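Local coordinates for lipoprotein (Colwellia psychrerythraea, PDB 3O0Y), which is of unknown function but, as a probable membrane-anchored lipoprotein related to metallopeptidases, may have a peptidase-like role, at residues G365-T368 with E369-K373; E471-A474 with L475-E478. All coordinates share one frame; numbering follows the deposited sequence.

Contact 1. Residues G365-T368 with E369-K373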
ATOM      1  N   GLY A 365     -15.786 -12.920 -13.049  1.00  9.80           N
ATOM      2  CA  GLY A 365     -15.494 -14.108 -13.777  1.00  8.22           C
ATOM      3  C   GLY A 365     -14.004 -14.459 -13.773  1.00  7.78           C
ATOM      4  O   GLY A 365     -13.634 -15.658 -13.675  1.00  7.91           O
ATOM      5  N   TYR A 366     -13.160 -13.445 -13.889  1.00  7.35           N
ATOM      6  CA  TYR A 366     -11.731 -13.705 -13.861  1.00  6.23           C
ATOM      7  C   TYR A 366     -11.313 -14.310 -12.523  1.00  7.56           C
ATOM      8  O   TYR A 366     -10.429 -15.203 -12.488  1.00  6.63           O
ATOM      9  CB  TYR A 366     -10.881 -12.474 -14.162  1.00  6.51           C
ATOM     10  CG  TYR A 366     -11.069 -11.818 -15.511  1.00  6.02           C
ATOM     11  CD1 TYR A 366     -11.407 -12.559 -16.639  1.00  7.43           C
ATOM     12  CD2 TYR A 366     -10.932 -10.441 -15.644  1.00  6.22           C
ATOM     13  CE1 TYR A 366     -11.610 -11.926 -17.858  1.00 10.75           C
ATOM     14  CE2 TYR A 366     -11.102  -9.793 -16.868  1.00  6.94           C
ATOM     15  CZ  TYR A 366     -11.454 -10.552 -17.981  1.00  8.59           C
ATOM     16  OH  TYR A 366     -11.630  -9.979 -19.247  1.00  8.98           O
ATOM     17  N   ILE A 367     -11.819 -13.742 -11.427  1.00  5.86           N
ATOM     18  CA  ILE A 367     -11.481 -14.239 -10.048  1.00  6.28           C
ATOM     19  C   ILE A 367     -11.915 -15.664  -9.918  1.00  7.09           C
ATOM     20  O   ILE A 367     -11.124 -16.508  -9.471  1.00  7.21           O
ATOM     21  CB  ILE A 367     -12.092 -13.364  -8.958  1.00  4.15           C
ATOM     22  CG1 ILE A 367     -11.528 -11.986  -9.070  1.00  6.42           C
ATOM     23  CG2 ILE A 367     -11.817 -13.987  -7.533  1.00  7.44           C
ATOM     24  CD1 ILE A 367     -12.181 -10.991  -8.129  1.00  7.27           C
ATOM     25  N   THR A 368     -13.150 -15.988 -10.317  1.00  9.48           N
ATOM     26  CA  THR A 368     -13.677 -17.320 -10.166  1.00  9.18           C
ATOM     27  C   THR A 368     -12.834 -18.343 -10.931  1.00  9.23           C
ATOM     28  O   THR A 368     -12.540 -19.458 -10.407  1.00  8.67           O
ATOM     29  CB  THR A 368     -15.175 -17.361 -10.633  1.00 12.01           C
ATOM     30  OG1 THR A 368     -15.893 -16.435  -9.816  1.00 15.17           O
ATOM     31  CG2 THR A 368     -15.759 -18.770 -10.552  1.00 13.31           C
ATOM     32  N   GLU A 369     -12.544 -18.021 -12.190  1.00  6.54           N
ATOM     33  CA  GLU A 369     -11.796 -18.921 -13.034  1.00  8.48           C
ATOM     34  C   GLU A 369     -10.387 -19.175 -12.479  1.00  7.46           C
ATOM     35  O   GLU A 369      -9.957 -20.297 -12.407  1.00  8.35           O
ATOM     36  CB  GLU A 369     -11.741 -18.379 -14.453  1.00  9.83           C
ATOM     37  CG  GLU A 369     -10.857 -19.175 -15.403  1.00 14.63           C
ATOM     38  CD  GLU A 369     -10.691 -18.397 -16.763  1.00 23.63           C
ATOM     39  OE1 GLU A 369     -10.420 -17.127 -16.792  1.00 21.77           O
ATOM     40  OE2 GLU A 369     -10.930 -19.063 -17.788  1.00 28.96           O
ATOM     41  N   VAL A 370      -9.633 -18.130 -12.168  1.00  5.80           N
ATOM     42  CA  VAL A 370      -8.241 -18.326 -11.753  1.00  6.06           C
ATOM     43  C   VAL A 370      -8.178 -19.062 -10.417  1.00  6.94           C
ATOM     44  O   VAL A 370      -7.292 -19.834 -10.192  1.00  7.30           O
ATOM     45  CB  VAL A 370      -7.433 -17.015 -11.721  1.00  4.84           C
ATOM     46  CG1 VAL A 370      -7.890 -16.013 -10.550  1.00  6.15           C
ATOM     47  CG2 VAL A 370      -5.915 -17.356 -11.672  1.00  3.42           C
ATOM     48  N   THR A 371      -9.123 -18.794  -9.515  1.00  7.13           N
ATOM     49  CA  THR A 371      -9.058 -19.376  -8.184  1.00  7.30           C
ATOM     50  C   THR A 371      -9.255 -20.859  -8.265  1.00  8.62           C
ATOM     51  O   THR A 371      -8.563 -21.627  -7.601  1.00 10.21           O
ATOM     52  CB  THR A 371     -10.143 -18.741  -7.283  1.00  8.29           C
ATOM     53  OG1 THR A 371      -9.923 -17.339  -7.220  1.00  8.58           O
ATOM     54  CG2 THR A 371     -10.124 -19.341  -5.840  1.00 12.11           C
ATOM     55  N   ALA A 372     -10.095 -21.267  -9.211  1.00  8.44           N
ATOM     56  CA  ALA A 372     -10.307 -22.693  -9.480  1.00  9.99           C
ATOM     57  C   ALA A 372      -9.121 -23.337 -10.157  1.00  8.44           C
ATOM     58  O   ALA A 372      -8.668 -24.423  -9.767  1.00 10.13           O
ATOM     59  CB  ALA A 372     -11.557 -22.876 -10.367  1.00 11.75           C
ATOM     60  N   LYS A 373      -8.635 -22.716 -11.203  1.00  8.83           N
ATOM     61  CA  LYS A 373      -7.595 -23.284 -12.013  1.00 10.24           C
ATOM     62  C   LYS A 373      -6.248 -23.268 -11.311  1.00 10.97           C
ATOM     63  O   LYS A 373      -5.397 -24.090 -11.629  1.00 12.48           O
ATOM     64  CB  LYS A 373      -7.488 -22.525 -13.339  1.00 13.51           C
ATOM     65  CG  LYS A 373      -8.668 -22.807 -14.267  1.00 22.27           C
ATOM     66  CD  LYS A 373      -8.385 -24.078 -15.104  1.00 33.77           C
ATOM     67  CE  LYS A 373      -9.636 -24.946 -15.306  1.00 38.63           C
ATOM     68  NZ  LYS A 373      -9.286 -26.428 -15.416  1.00 41.66           N
TER
HETATM   69  O   HOH W   1      -9.245 -15.703 -14.935  1.00  6.78           O

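Contact 2. Residues E471-A474 with L475-E478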
ATOM      1  N   GLU A 471       4.594  -6.377  -2.614  1.00  6.61           N
ATOM      2  CA  GLU A 471       4.444  -5.964  -3.963  1.00  6.72           C
ATOM      3  C   GLU A 471       5.141  -6.911  -4.918  1.00  5.97           C
ATOM      4  O   GLU A 471       4.575  -7.151  -6.009  1.00  7.04           O
ATOM      5  CB  GLU A 471       4.999  -4.545  -4.120  1.00  5.88           C
ATOM      6  CG  GLU A 471       4.339  -3.575  -3.205  1.00  8.94           C
ATOM      7  CD  GLU A 471       2.780  -3.489  -3.332  1.00 14.14           C
ATOM      8  OE1 GLU A 471       2.127  -4.061  -4.271  1.00 12.22           O
ATOM      9  OE2 GLU A 471       2.205  -2.886  -2.395  1.00 17.48           O
ATOM     10  N   GLY A 472       6.308  -7.463  -4.545  1.00  5.95           N
ATOM     11  CA  GLY A 472       6.974  -8.395  -5.370  1.00  6.59           C
ATOM     12  C   GLY A 472       6.158  -9.670  -5.555  1.00  5.95           C
ATOM     13  O   GLY A 472       6.084 -10.212  -6.683  1.00  6.71           O
ATOM     14  N   TRP A 473       5.481 -10.110  -4.492  1.00  4.15           N
ATOM     15  CA  TRP A 473       4.616 -11.294  -4.593  1.00  4.62           C
ATOM     16  C   TRP A 473       3.507 -11.044  -5.633  1.00  4.87           C
ATOM     17  O   TRP A 473       3.222 -11.910  -6.459  1.00  4.83           O
ATOM     18  CB  TRP A 473       3.973 -11.641  -3.223  1.00  6.62           C
ATOM     19  CG  TRP A 473       2.866 -12.698  -3.471  1.00  2.90           C
ATOM     20  CD1 TRP A 473       1.567 -12.460  -3.651  1.00  4.57           C
ATOM     21  CD2 TRP A 473       3.096 -14.057  -3.888  1.00  3.74           C
ATOM     22  NE1 TRP A 473       0.939 -13.601  -4.088  1.00  4.25           N
ATOM     23  CE2 TRP A 473       1.862 -14.593  -4.218  1.00  3.36           C
ATOM     24  CE3 TRP A 473       4.202 -14.869  -3.905  1.00  3.86           C
ATOM     25  CZ2 TRP A 473       1.729 -15.908  -4.657  1.00  3.56           C
ATOM     26  CZ3 TRP A 473       4.081 -16.167  -4.352  1.00  6.51           C
ATOM     27  CH2 TRP A 473       2.852 -16.679  -4.648  1.00  5.70           C
ATOM     28  N   ALA A 474       2.851  -9.895  -5.545  1.00  3.10           N
ATOM     29  CA  ALA A 474       1.682  -9.661  -6.407  1.00  6.57           C
ATOM     30  C   ALA A 474       2.126  -9.582  -7.867  1.00  8.27           C
ATOM     31  O   ALA A 474       1.479 -10.132  -8.737  1.00  7.16           O
ATOM     32  CB  ALA A 474       0.908  -8.403  -5.991  1.00  6.96           C
ATOM     33  N   LEU A 475       3.276  -8.945  -8.138  1.00  6.56           N
ATOM     34  CA  LEU A 475       3.802  -8.930  -9.511  1.00  5.88           C
ATOM     35  C   LEU A 475       4.222 -10.320  -9.999  1.00  7.46           C
ATOM     36  O   LEU A 475       3.920 -10.714 -11.162  1.00  8.20           O
ATOM     37  CB  LEU A 475       4.959  -7.886  -9.590  1.00  8.12           C
ATOM     38  CG  LEU A 475       5.489  -7.485 -10.944  1.00 13.44           C
ATOM     39  CD1 LEU A 475       4.331  -6.945 -11.846  1.00 15.94           C
ATOM     40  CD2 LEU A 475       6.680  -6.499 -10.764  1.00  9.83           C
ATOM     41  N   TYR A 476       4.848 -11.133  -9.108  1.00  5.54           N
ATOM     42  CA  TYR A 476       5.132 -12.539  -9.411  1.00  6.26           C
ATOM     43  C   TYR A 476       3.859 -13.302  -9.744  1.00  6.94           C
ATOM     44  O   TYR A 476       3.882 -14.072 -10.708  1.00  4.96           O
ATOM     45  CB  TYR A 476       5.914 -13.188  -8.262  1.00  6.91           C
ATOM     46  CG  TYR A 476       5.988 -14.677  -8.333  1.00  7.36           C
ATOM     47  CD1 TYR A 476       6.960 -15.310  -9.078  1.00  5.08           C
ATOM     48  CD2 TYR A 476       5.135 -15.456  -7.610  1.00  6.66           C
ATOM     49  CE1 TYR A 476       6.978 -16.734  -9.188  1.00  6.06           C
ATOM     50  CE2 TYR A 476       5.153 -16.858  -7.703  1.00  8.40           C
ATOM     51  CZ  TYR A 476       6.118 -17.490  -8.436  1.00  5.18           C
ATOM     52  OH  TYR A 476       6.045 -18.907  -8.573  1.00  7.13           O
ATOM     53  N   SER A 477       2.758 -13.073  -8.987  1.00  7.30           N
ATOM     54  CA  SER A 477       1.403 -13.678  -9.158  1.00  8.56           C
ATOM     55  C   SER A 477       0.909 -13.464 -10.572  1.00  5.44           C
ATOM     56  O   SER A 477       0.301 -14.372 -11.176  1.00  7.88           O
ATOM     57  CB  SER A 477       0.318 -12.940  -8.259  1.00  7.28           C
ATOM     58  OG  SER A 477       0.625 -13.527  -7.053  1.00 21.92           O
ATOM     59  N   GLU A 478       1.146 -12.283 -11.085  1.00  5.83           N
ATOM     60  CA  GLU A 478       0.713 -11.928 -12.429  1.00  7.18           C
ATOM     61  C   GLU A 478       1.392 -12.807 -13.490  1.00  7.37           C
ATOM     62  O   GLU A 478       0.772 -13.165 -14.509  1.00  7.45           O
ATOM     63  CB  GLU A 478       0.948 -10.441 -12.718  1.00  7.07           C
ATOM     64  CG  GLU A 478       0.043  -9.462 -11.895  1.00  8.99           C
ATOM     65  CD  GLU A 478       0.427  -8.004 -12.117  1.00 16.09           C
ATOM     66  OE1 GLU A 478       0.079  -7.428 -13.211  1.00 16.23           O
ATOM     67  OE2 GLU A 478       1.052  -7.389 -11.213  1.00 16.77           O
TER

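Contact 1. Residues G365-T368 with E369-K373
In the last turns of helix 353-373, T371 reaches back one turn to I367 in the i to i+4 pattern of an alpha helix, reinforced here by a side-chain hydroxyl. T371 OG1 donates to I367 O at 2.7 Å, while T371 N donates to the same oxygen at 3.0 Å. The two donors approach from opposite faces of the carbonyl plane, the hydroxyl from 35° out of it, so one oxygen is gripped twice by one residue. The chi1 of T371, -59°, sets OG1 beside its own backbone N, close enough to share that acceptor. The hydroxyl is also hydrogen-bonded to N441, in the loop after helix 432-439, which ties this turn to its neighbour.

V370, the residue before T371, packs on the same preceding turn. Its CG1 lies between the backbone N and the carbonyl carbon (chi1 69°), which folds that methyl back: CG1 is 3.3 Å from Y366 O and 3.4 Å from I367 O. On the E369 side a water joins side chain to backbone, donating to Y366 O at 2.8 Å and to E369 OE1 at 2.6 Å. Y366 O also receives V370 N, so water and amide both use this acceptor. Y366, I367 and V370 rest on helix 432-439.

The chemistry differs around the helix: at T371 a carbonyl and a hydroxyl are fixed by direct bonds, whereas at E369 a single bridging water holds the carboxylate to the backbone, probably a more yielding link.

Contact 2. Residues E471-A474 with L475-E478
W473 and Y476 pack together along one flank of helix 467-483, and this aromatic pair is the tight part of the contact. Y476 CD2 sits over one face of the indole, 3.5 Å from W473 CZ3, and Y476 CE2 lies 3.6 Å from the same carbon. The planes are inclined at 50° with centroids 5.2 Å apart, too oblique for either a stack or an edge-to-face pair. Both rings leave the helix with CG anti to the backbone N (chi1 168° for W473 and 167° for Y476), which carries them out on the same flank. Bonds from Y476 OH to H584 and R567 help fix the phenol.

S477 approaches the indole near its nitrogen. Its OG is 3.0 Å from W473 NE1, but the angle is wrong for a hydrogen bond; NE1 is instead bonded to P442 O, and OG makes a weak bond to that same oxygen. S477 N gives W473 O a firm bond of 2.8 Å. An alanine in place of W473 is likely to leave P442 O without its indole donor and to open a gap beside Y476 CD2 and CE2.

The E478 side is looser, though also buried: E478 N bonds A474 O at a longish 3.2 Å, the carboxylate merely passes that oxygen, and OE1 is hydrogen-bonded to T434.

E471, which touches H444, lies about 4 Å from a sulfate, probably a crystallisation ion that may mark a pocket; given the metallopeptidase relationship, a peptidase-like site here is possible. Among its neighbours, W473 meets helices 444-452 and 580-588, Y476 meets helices 555-574 and 580-588, and A474 and E478 meet helix 432-439.

In the fold
From the N terminus, the chain reaches contact 1 near the end of helix 353-373, then passes, among other elements, three short strands before contact 2 in helix 467-483. Each contact joins neighbouring turns of one helix, so neither closes a long loop; they follow in series, without nesting or crossing. The centres of contact 1 and contact 2 are about 17 Å apart and their nearest atoms about 7 Å, without touching. Their helices are linked through helix 432-439, on which both pack, through its following loop, which binds 369-373 by N441 and 471-474 by P442, and through M486, just after helix 467-483, which E369, V370 and K373 touch. Contact 1 lies nearer the surface, contact 2 deeper.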